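Local coordinates for protein transketolase (Campylobacter jejuni, PDB 3L84) that belongs to the transketolase family of thiamine diphosphate-binding enzymes and pairs with a second copy of itself to form a dimer, at residues Ser160-Ser165 and Gly388-Ala393. Residues are numbered along the deposited sequence; the frame is centred on the assembly and turned at random.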
loop_
_atom_site.group_PDB
_atom_site.type_symbol
_atom_site.label_atom_id
_atom_site.label_comp_id
_atom_site.label_asym_id
_atom_site.label_seq_id
_atom_site.Cartn_x
_atom_site.Cartn_y
_atom_site.Cartn_z
ATOM N N SER A 160 0.254 -5.129 11.127
ATOM C CA SER A 160 0.398 -5.533 12.512
ATOM C C SER A 160 1.174 -6.856 12.631
ATOM O O SER A 160 2.062 -6.988 13.471
ATOM C CB SER A 160 -0.975 -5.650 13.200
ATOM O OG SER A 160 -1.755 -6.765 12.748
ATOM N N TYR A 161 0.866 -7.812 11.750
ATOM C CA TYR A 161 1.538 -9.093 11.759
ATOM C C TYR A 161 3.027 -8.912 11.417
ATOM O O TYR A 161 3.915 -9.516 12.014
ATOM C CB TYR A 161 0.931 -10.061 10.742
ATOM C CG TYR A 161 -0.513 -10.426 10.912
ATOM C CD1 TYR A 161 -0.869 -11.625 11.501
ATOM C CD2 TYR A 161 -1.526 -9.650 10.369
ATOM C CE1 TYR A 161 -2.208 -12.017 11.570
ATOM C CE2 TYR A 161 -2.855 -10.010 10.444
ATOM C CZ TYR A 161 -3.190 -11.219 11.021
ATOM O OH TYR A 161 -4.532 -11.578 11.045
ATOM N N GLU A 162 3.285 -8.029 10.446
ATOM C CA GLU A 162 4.674 -7.779 10.038
ATOM C C GLU A 162 5.458 -7.213 11.172
ATOM O O GLU A 162 6.576 -7.656 11.454
ATOM C CB GLU A 162 4.687 -6.738 8.908
ATOM C CG GLU A 162 4.160 -7.158 7.509
ATOM C CD GLU A 162 4.231 -6.051 6.479
ATOM O OE1 GLU A 162 4.843 -4.995 6.718
ATOM O OE2 GLU A 162 3.647 -6.208 5.382
ATOM N N ALA A 163 4.929 -6.184 11.823
ATOM C CA ALA A 163 5.685 -5.543 12.895
ATOM C C ALA A 163 5.877 -6.443 14.107
ATOM O O ALA A 163 6.944 -6.476 14.719
ATOM C CB ALA A 163 4.985 -4.244 13.321
ATOM N N CYS A 164 4.834 -7.176 14.446
ATOM C CA CYS A 164 4.921 -8.066 15.597
ATOM C C CYS A 164 5.881 -9.237 15.317
ATOM O O CYS A 164 6.526 -9.746 16.235
ATOM C CB CYS A 164 3.553 -8.548 15.993
ATOM S SG CYS A 164 2.546 -7.211 16.743
ATOM N N SER A 165 6.015 -9.635 14.058
ATOM C CA SER A 165 7.015 -10.610 13.676
ATOM C C SER A 165 8.391 -10.104 14.091
ATOM O O SER A 165 9.155 -10.808 14.752
ATOM C CB SER A 165 6.967 -10.853 12.163
ATOM O OG SER A 165 7.732 -12.022 11.822
ATOM N N GLY A 388 13.421 -7.495 6.615
ATOM C CA GLY A 388 12.737 -8.572 5.962
ATOM C C GLY A 388 11.827 -8.051 4.853
ATOM O O GLY A 388 11.892 -6.896 4.460
ATOM N N ILE A 389 10.926 -8.912 4.368
ATOM C CA ILE A 389 10.058 -8.586 3.235
ATOM C C ILE A 389 8.797 -7.947 3.816
ATOM O O ILE A 389 7.700 -8.517 3.799
ATOM C CB ILE A 389 9.797 -9.755 2.297
ATOM C CG1 ILE A 389 11.114 -10.456 1.869
ATOM C CG2 ILE A 389 9.086 -9.251 1.037
ATOM C CD1 ILE A 389 11.704 -11.501 2.860
ATOM N N ARG A 390 8.992 -6.731 4.355
ATOM C CA ARG A 390 8.003 -6.057 5.178
ATOM C C ARG A 390 8.052 -4.561 4.929
ATOM O O ARG A 390 8.381 -3.753 5.798
ATOM C CB ARG A 390 8.270 -6.323 6.679
ATOM C CG ARG A 390 8.259 -7.772 7.114
ATOM C CD ARG A 390 8.502 -7.849 8.603
ATOM N NE ARG A 390 8.626 -9.207 9.119
ATOM C CZ ARG A 390 9.768 -9.837 9.342
ATOM N NH1 ARG A 390 10.943 -9.294 9.103
ATOM N NH2 ARG A 390 9.720 -11.053 9.874
ATOM N N GLU A 391 7.784 -4.161 3.717
ATOM C CA GLU A 391 7.949 -2.757 3.356
ATOM C C GLU A 391 7.117 -1.846 4.236
ATOM O O GLU A 391 7.574 -0.788 4.669
ATOM C CB GLU A 391 7.607 -2.486 1.883
ATOM C CG GLU A 391 8.486 -3.158 0.862
ATOM C CD GLU A 391 8.034 -4.559 0.512
ATOM O OE1 GLU A 391 7.005 -5.062 1.053
ATOM O OE2 GLU A 391 8.711 -5.180 -0.345
ATOM N N HIS A 392 5.872 -2.230 4.452
ATOM C CA HIS A 392 4.943 -1.339 5.150
ATOM C C HIS A 392 5.352 -1.161 6.603
ATOM O O HIS A 392 5.476 -0.035 7.092
ATOM C CB HIS A 392 3.541 -1.867 4.999
ATOM C CG HIS A 392 2.426 -0.923 5.244
ATOM N ND1 HIS A 392 2.514 0.435 5.448
ATOM C CD2 HIS A 392 1.106 -1.232 5.232
ATOM C CE1 HIS A 392 1.268 0.920 5.568
ATOM N NE2 HIS A 392 0.422 -0.071 5.469
ATOM N N ALA A 393 5.573 -2.258 7.319
ATOM C CA ALA A 393 6.041 -2.164 8.701
ATOM C C ALA A 393 7.382 -1.437 8.761
ATOM O O ALA A 393 7.616 -0.693 9.706
ATOM C CB ALA A 393 6.124 -3.554 9.341
HETATM O O HOH W 1 4.527 -4.618 3.356
#
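The guanidinium of R390 has the hydroxyl of S165 at its edge, where NH2 donates to OG over 2.9 Å, with OG tilted 28° out of the guanidinium plane. The other flat group, the carboxylate of E162, lies with its plane 61° from that of the guanidinium. The two long side chains slide past each other in opposite directions, and E162 CB packs on R390 CD at 4.0 Å. Both chains are extended beyond CG, which carries E162 to the first turn of helix 391-404, where R390 is the N-cap. There E162 OE1 accepts the amide of A393 at 2.9 Å with an N-H···O angle of 160°, nearly along the carboxylate's C-O axis. E162 OE2 accepts a hydrogen bond from a water 2.7 Å away, and that water accepts one from the amide N of H392 at 3.0 Å. A393 suits its place by being small: its methyl lies 3.5 Å from E162 CB and 4.2 Å from A163 CB, which lets helix 158-169 come close. The second subunit supplies further partners: its E196 carboxylate bonds S165 OG, whose short hydroxyl can serve two groups, and its A193 O, with F387 O of the same chain, receives NH1 of the long, many-donor R390. The contact thus joins the thiamine diphosphate-binding and pyrimidine-binding regions of one chain beside the dimer interface. Glutamate suits position 162 because its two oxygens answer separate donors: OE1 the A393 amide directly, OE2 the water and G158 N of the second subunit.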